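Local coordinates for uncharacterized protein MJ0100 (Methanocaldococcus jannaschii, PDB 3KPB) that probably helps make homocysteine from aspartate semialdehyde and sulfide, and binds S-adenosylmethionine and methylthioadenosine through its C-terminal CBS domain pair, at residues Val45-Ser50 and Gly95-Asp100; Ile73-Asp78 and Asp82-Lys87. All coordinates share one frame; numbering follows the deposited sequence.

Contact 1 of 2, residues Val45-Ser50 and Gly95-Asp100; sequences VGIITS and GVPVVD. With SAM (S-adenosylmethionine), chain E.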
loop_
_atom_site.group_PDB
_atom_site.type_symbol
_atom_site.label_atom_id
_atom_site.label_comp_id
_atom_site.label_asym_id
_atom_site.label_seq_id
_atom_site.Cartn_x
_atom_site.Cartn_y
_atom_site.Cartn_z
ATOM N N VAL A 45 7.466 0.954 19.504
ATOM C CA VAL A 45 7.923 2.332 19.283
ATOM C C VAL A 45 7.482 2.919 17.935
ATOM O O VAL A 45 7.623 4.123 17.705
ATOM C CB VAL A 45 9.462 2.473 19.420
ATOM C CG1 VAL A 45 9.920 2.090 20.826
ATOM C CG2 VAL A 45 10.185 1.623 18.375
ATOM N N GLY A 46 6.959 2.087 17.040
ATOM C CA GLY A 46 6.551 2.601 15.737
ATOM C C GLY A 46 5.936 1.560 14.839
ATOM O O GLY A 46 5.777 0.412 15.241
ATOM N N ILE A 47 5.566 1.973 13.630
ATOM C CA ILE A 47 5.073 1.042 12.614
ATOM C C ILE A 47 5.589 1.414 11.214
ATOM O O ILE A 47 5.809 2.591 10.912
ATOM C CB ILE A 47 3.517 0.909 12.657
ATOM C CG1 ILE A 47 3.050 -0.299 11.826
ATOM C CG2 ILE A 47 2.833 2.222 12.218
ATOM C CD1 ILE A 47 1.575 -0.662 12.010
ATOM N N ILE A 48 5.815 0.391 10.390
ATOM C CA ILE A 48 6.259 0.549 9.005
ATOM C C ILE A 48 5.286 -0.182 8.082
ATOM O O ILE A 48 4.848 -1.286 8.401
ATOM C CB ILE A 48 7.691 -0.065 8.841
ATOM C CG1 ILE A 48 8.753 0.832 9.494
ATOM C CG2 ILE A 48 8.052 -0.360 7.370
ATOM C CD1 ILE A 48 8.941 2.194 8.830
ATOM N N THR A 49 4.946 0.427 6.947
ATOM C CA THR A 49 4.261 -0.274 5.847
ATOM C C THR A 49 5.073 -0.046 4.570
ATOM O O THR A 49 6.051 0.706 4.592
ATOM C CB THR A 49 2.833 0.261 5.612
ATOM O OG1 THR A 49 2.911 1.602 5.118
ATOM C CG2 THR A 49 2.019 0.256 6.898
ATOM N N SER A 50 4.680 -0.656 3.452
ATOM C CA SER A 50 5.396 -0.372 2.200
ATOM C C SER A 50 5.365 1.109 1.816
ATOM O O SER A 50 6.275 1.584 1.129
ATOM C CB SER A 50 4.904 -1.234 1.035
ATOM O OG SER A 50 3.557 -0.938 0.717
ATOM N N GLY A 95 -4.261 -2.112 9.213
ATOM C CA GLY A 95 -3.608 -3.004 10.175
ATOM C C GLY A 95 -3.312 -2.284 11.475
ATOM O O GLY A 95 -2.857 -1.141 11.461
ATOM N N VAL A 96 -3.590 -2.935 12.600
ATOM C CA VAL A 96 -3.255 -2.366 13.904
ATOM C C VAL A 96 -2.484 -3.391 14.727
ATOM O O VAL A 96 -2.903 -4.546 14.831
ATOM C CB VAL A 96 -4.504 -1.857 14.694
ATOM C CG1 VAL A 96 -5.233 -0.766 13.924
ATOM C CG2 VAL A 96 -5.457 -2.995 15.029
ATOM N N PRO A 97 -1.338 -2.981 15.293
ATOM C CA PRO A 97 -0.642 -3.841 16.242
ATOM C C PRO A 97 -1.503 -4.044 17.481
ATOM O O PRO A 97 -2.225 -3.132 17.901
ATOM C CB PRO A 97 0.619 -3.038 16.595
ATOM C CG PRO A 97 0.766 -2.038 15.491
ATOM C CD PRO A 97 -0.629 -1.704 15.085
ATOM N N VAL A 98 -1.427 -5.243 18.045
ATOM C CA VAL A 98 -2.122 -5.579 19.276
ATOM C C VAL A 98 -1.073 -5.545 20.388
ATOM O O VAL A 98 -0.022 -6.192 20.279
ATOM C CB VAL A 98 -2.804 -6.963 19.173
ATOM C CG1 VAL A 98 -3.585 -7.264 20.439
ATOM C CG2 VAL A 98 -3.729 -7.011 17.957
ATOM N N VAL A 99 -1.349 -4.756 21.428
ATOM C CA VAL A 99 -0.413 -4.554 22.538
ATOM C C VAL A 99 -1.030 -4.991 23.862
ATOM O O VAL A 99 -2.259 -5.060 23.995
ATOM C CB VAL A 99 0.089 -3.070 22.648
ATOM C CG1 VAL A 99 0.872 -2.668 21.401
ATOM C CG2 VAL A 99 -1.063 -2.093 22.904
ATOM N N ASP A 100 -0.173 -5.305 24.830
ATOM C CA ASP A 100 -0.633 -5.542 26.193
ATOM C C ASP A 100 -0.390 -4.302 27.068
ATOM O O ASP A 100 0.038 -3.248 26.570
ATOM C CB ASP A 100 -0.017 -6.829 26.790
ATOM C CG ASP A 100 1.502 -6.755 26.967
ATOM O OD1 ASP A 100 2.072 -5.642 26.981
ATOM O OD2 ASP A 100 2.131 -7.832 27.118
HETATM N N SAM E . -3.355 1.607 4.988
HETATM C CA SAM E . -2.493 2.669 4.446
HETATM C C SAM E . -1.021 2.288 4.635
HETATM O O SAM E . -0.636 1.126 4.475
HETATM O OXT SAM E . -0.177 3.134 4.943
HETATM C CB SAM E . -2.779 3.982 5.180
HETATM C CG SAM E . -2.620 5.182 4.243
HETATM S SD SAM E . -1.431 6.422 4.870
HETATM C CE SAM E . -1.150 7.358 3.384
HETATM C "C5'" SAM E . 0.209 5.637 5.068
HETATM C "C4'" SAM E . 0.735 5.728 6.500
HETATM O "O4'" SAM E . -0.162 5.059 7.400
HETATM C "C3'" SAM E . 2.037 4.936 6.587
HETATM O "O3'" SAM E . 3.118 5.864 6.619
HETATM C "C2'" SAM E . 1.944 4.197 7.919
HETATM O "O2'" SAM E . 3.071 4.547 8.731
HETATM C "C1'" SAM E . 0.652 4.741 8.537
HETATM N N9 SAM E . 0.008 3.664 9.319
HETATM C C8 SAM E . -0.393 2.480 8.851
HETATM N N7 SAM E . -0.923 1.768 9.848
HETATM C C5 SAM E . -0.860 2.506 10.955
HETATM C C6 SAM E . -1.244 2.300 12.274
HETATM N N6 SAM E . -1.819 1.163 12.653
HETATM N N1 SAM E . -1.029 3.275 13.170
HETATM C C2 SAM E . -0.459 4.414 12.813
HETATM N N3 SAM E . -0.080 4.641 11.564
HETATM C C4 SAM E . -0.265 3.707 10.619
#

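Contact 2 of 2, residues Ile73-Asp78 and Asp82-Lys87; sequences ITAHED and DHVAIK. With SAM (S-adenosylmethionine), chain E.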
loop_
_atom_site.group_PDB
_atom_site.type_symbol
_atom_site.label_atom_id
_atom_site.label_comp_id
_atom_site.label_asym_id
_atom_site.label_seq_id
_atom_site.Cartn_x
_atom_site.Cartn_y
_atom_site.Cartn_z
ATOM N N ILE A 73 -1.598 3.653 16.002
ATOM C CA ILE A 73 -2.954 3.256 16.362
ATOM C C ILE A 73 -2.945 1.760 16.645
ATOM O O ILE A 73 -2.606 0.956 15.771
ATOM C CB ILE A 73 -3.955 3.583 15.239
ATOM C CG1 ILE A 73 -3.899 5.076 14.909
ATOM C CG2 ILE A 73 -5.373 3.150 15.637
ATOM C CD1 ILE A 73 -4.261 5.402 13.480
ATOM N N THR A 74 -3.315 1.402 17.873
ATOM C CA THR A 74 -3.174 0.042 18.366
ATOM C C THR A 74 -4.499 -0.486 18.879
ATOM O O THR A 74 -5.464 0.270 19.055
ATOM C CB THR A 74 -2.152 -0.042 19.531
ATOM O OG1 THR A 74 -2.583 0.798 20.612
ATOM C CG2 THR A 74 -0.767 0.402 19.084
ATOM N N ALA A 75 -4.533 -1.797 19.087
ATOM C CA ALA A 75 -5.636 -2.454 19.758
ATOM C C ALA A 75 -5.113 -3.165 20.989
ATOM O O ALA A 75 -3.945 -3.557 21.055
ATOM C CB ALA A 75 -6.322 -3.434 18.831
ATOM N N HIS A 76 -5.977 -3.318 21.980
ATOM C CA HIS A 76 -5.575 -4.004 23.186
ATOM C C HIS A 76 -6.014 -5.440 23.060
ATOM O O HIS A 76 -7.028 -5.742 22.420
ATOM C CB HIS A 76 -6.191 -3.344 24.415
ATOM C CG HIS A 76 -5.532 -3.724 25.705
ATOM N ND1 HIS A 76 -5.914 -4.824 26.443
ATOM C CD2 HIS A 76 -4.541 -3.125 26.410
ATOM C CE1 HIS A 76 -5.174 -4.897 27.535
ATOM N NE2 HIS A 76 -4.334 -3.879 27.541
ATOM N N GLU A 77 -5.230 -6.332 23.653
ATOM C CA GLU A 77 -5.568 -7.742 23.630
ATOM C C GLU A 77 -6.995 -7.990 24.135
ATOM O O GLU A 77 -7.709 -8.823 23.575
ATOM C CB GLU A 77 -4.518 -8.598 24.358
ATOM C CG GLU A 77 -3.932 -7.998 25.634
ATOM C CD GLU A 77 -2.929 -8.922 26.311
ATOM O OE1 GLU A 77 -2.285 -9.737 25.615
ATOM O OE2 GLU A 77 -2.781 -8.830 27.549
ATOM N N ASP A 78 -7.428 -7.235 25.146
ATOM C CA ASP A 78 -8.788 -7.380 25.696
ATOM C C ASP A 78 -9.871 -6.519 25.001
ATOM O O ASP A 78 -11.023 -6.495 25.444
ATOM C CB ASP A 78 -8.806 -7.128 27.222
ATOM C CG ASP A 78 -7.661 -7.839 27.960
ATOM O OD1 ASP A 78 -7.209 -8.926 27.515
ATOM O OD2 ASP A 78 -7.222 -7.304 29.001
ATOM N N ASP A 82 -15.189 -5.219 17.010
ATOM C CA ASP A 82 -15.975 -4.162 16.369
ATOM C C ASP A 82 -15.339 -2.780 16.540
ATOM O O ASP A 82 -15.363 -1.963 15.614
ATOM C CB ASP A 82 -17.396 -4.146 16.938
ATOM C CG ASP A 82 -18.457 -4.190 15.854
ATOM O OD1 ASP A 82 -18.262 -3.574 14.782
ATOM O OD2 ASP A 82 -19.494 -4.850 16.078
ATOM N N HIS A 83 -14.786 -2.530 17.729
ATOM C CA HIS A 83 -14.131 -1.259 18.048
ATOM C C HIS A 83 -12.892 -1.076 17.153
ATOM O O HIS A 83 -12.595 0.037 16.706
ATOM C CB HIS A 83 -13.755 -1.192 19.543
ATOM C CG HIS A 83 -14.930 -1.091 20.481
ATOM N ND1 HIS A 83 -15.881 -2.082 20.602
ATOM C CD2 HIS A 83 -15.279 -0.130 21.372
ATOM C CE1 HIS A 83 -16.775 -1.728 21.510
ATOM N NE2 HIS A 83 -16.433 -0.547 21.992
ATOM N N VAL A 84 -12.193 -2.183 16.894
ATOM C CA VAL A 84 -11.008 -2.206 16.030
ATOM C C VAL A 84 -11.386 -1.914 14.583
ATOM O O VAL A 84 -10.738 -1.095 13.927
ATOM C CB VAL A 84 -10.250 -3.555 16.122
ATOM C CG1 VAL A 84 -9.025 -3.566 15.207
ATOM C CG2 VAL A 84 -9.849 -3.840 17.556
ATOM N N ALA A 85 -12.437 -2.573 14.096
ATOM C CA ALA A 85 -12.996 -2.266 12.778
ATOM C C ALA A 85 -13.322 -0.777 12.628
ATOM O O ALA A 85 -12.975 -0.163 11.614
ATOM C CB ALA A 85 -14.233 -3.121 12.509
ATOM N N ILE A 86 -13.972 -0.197 13.637
ATOM C CA ILE A 86 -14.311 1.229 13.589
ATOM C C ILE A 86 -13.061 2.119 13.574
ATOM O O ILE A 86 -12.998 3.084 12.808
ATOM C CB ILE A 86 -15.306 1.633 14.707
ATOM C CG1 ILE A 86 -16.672 0.989 14.441
ATOM C CG2 ILE A 86 -15.446 3.164 14.802
ATOM C CD1 ILE A 86 -17.498 0.715 15.691
ATOM N N LYS A 87 -12.072 1.775 14.403
ATOM C CA LYS A 87 -10.770 2.456 14.421
ATOM C C LYS A 87 -10.152 2.486 13.037
ATOM O O LYS A 87 -9.607 3.506 12.606
ATOM C CB LYS A 87 -9.791 1.722 15.334
ATOM C CG LYS A 87 -9.618 2.303 16.710
ATOM C CD LYS A 87 -8.628 1.465 17.496
ATOM C CE LYS A 87 -8.568 1.918 18.937
ATOM N NZ LYS A 87 -8.024 0.855 19.826
HETATM N N SAM E . -3.355 1.607 4.988
HETATM C CA SAM E . -2.493 2.669 4.446
HETATM C C SAM E . -1.021 2.288 4.635
HETATM O O SAM E . -0.636 1.126 4.475
HETATM O OXT SAM E . -0.177 3.134 4.943
HETATM C CB SAM E . -2.779 3.982 5.180
HETATM C CG SAM E . -2.620 5.182 4.243
HETATM S SD SAM E . -1.431 6.422 4.870
HETATM C CE SAM E . -1.150 7.358 3.384
HETATM C "C5'" SAM E . 0.209 5.637 5.068
HETATM C "C4'" SAM E . 0.735 5.728 6.500
HETATM O "O4'" SAM E . -0.162 5.059 7.400
HETATM C "C3'" SAM E . 2.037 4.936 6.587
HETATM O "O3'" SAM E . 3.118 5.864 6.619
HETATM C "C2'" SAM E . 1.944 4.197 7.919
HETATM O "O2'" SAM E . 3.071 4.547 8.731
HETATM C "C1'" SAM E . 0.652 4.741 8.537
HETATM N N9 SAM E . 0.008 3.664 9.319
HETATM C C8 SAM E . -0.393 2.480 8.851
HETATM N N7 SAM E . -0.923 1.768 9.848
HETATM C C5 SAM E . -0.860 2.506 10.955
HETATM C C6 SAM E . -1.244 2.300 12.274
HETATM N N6 SAM E . -1.819 1.163 12.653
HETATM N N1 SAM E . -1.029 3.275 13.170
HETATM C C2 SAM E . -0.459 4.414 12.813
HETATM N N3 SAM E . -0.080 4.641 11.564
HETATM C C4 SAM E . -0.265 3.707 10.619
#

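Contact 1 of 2, residues Val45-Ser50 and Gly95-Asp100
Ile47 and Pro97 meet across the seam of a CBS domain pair, the C-terminal module of this protein, one residue on a strand of each motif. The strands belong to separate three-stranded sheets, and no hydrogen bond links the two segments: even the nearest pair of CA atoms, Ile47 and Pro97, stands 8.3 Å apart, too far for strand pairing. Side chains and ligand bridge the gap instead. The close-packed part is small and buried. Ile47 CD1 rests against the proline ring, 3.8 Å from Pro97 CG, with the two side chains crossing obliquely. This reach follows from the first torsion of Ile47 (chi1 -167°), which turns CG1 away from the backbone N and sends CD1 across the seam. The same residue's other branch lies over one face of the S-adenosylmethionine adenine, CG2 being 3.8 Å from ring atom C4. From the facing strand, Gly95 O accepts a hydrogen bond from adenine N6 at 2.8 Å, bent to 150° at the hydrogen, and Pro97 CD packs near the same amino group. Beyond the Ile47-Pro97 pair the segments diverge toward the partly exposed Val45 and Asp100. At the other end of the 45-50 segment, Ser50 OG hydrogen-bonds Ser50 OG of the second subunit. Thr49 occupies the N-cap position of helix 50-58, where its hydroxyl also faces the ligand's carboxylate: OG1 donates a weak hydrogen bond to OXT of S-adenosylmethionine at 3.5 Å.

Contact 2 of 2, residues Ile73-Asp78 and Asp82-Lys87
Strand-on-helix packing within a beta-alpha-beta unit of the second CBS motif brings Ala75 against Val84, while Lys87 reaches Thr74 in the lead-in to the strand. The apolar evidence is one close pair: Ala75 CB touches Val84 CG2 at 3.8 Å, where the backbones also come near, their CA atoms being 6.5 Å apart. The polar evidence is stronger. Lys87 NZ donates to the backbone oxygen of Thr74 at 2.7 Å, lying in the carbonyl plane with a C=O...N angle of 154°. Beyond CG the lysine chain is fully extended (chi2 180°), which carries the ammonium from helix 81-91 to the carbonyl just before strand 75-76. Its methylenes run past Ile73 in the opposite direction, Lys87 CD lying 4.1 Å from Ile73 CG2. The ammonium also forms a salt bridge with Glu79, whose carboxylate accepts a hydrogen bond from His76 N as well. A methionine in place of Lys87 would probably leave the Thr74 carbonyl without its donor and the Glu79 carboxylate without its counter-charge. Ile73 carries the segment to the ligand: its backbone N donates to adenine N1 at 2.9 Å, and its O accepts from N6 at 3.2 Å, nearly straight. Around this contact, Val96 of strand 95-99 packs against both Ala75 and Val84, while helix 111-118 meets helix 81-91 through Ala85.

How the contacts relate
The two contacts lie with centres 12 Å apart and share both a sheet and a ligand. Strands 75-76 and 95-99 are parallel neighbours, joined by probable hydrogen bonds from Ala75 N to Pro97 O and from Val99 N to Ala75 O, both 2.9 Å. Pro97 CD also packs 3.4 Å from Ile73 O. Together the contacts enclose the adenine: Ile47 of contact 1 covers one face, and Ile73 of contact 2 lies over the opposite face, its CD1 3.9 Å from N1. The amino group N6 is held by one carbonyl from each, while Asp52 and Thr69 add further hydrogen bonds to S-adenosylmethionine.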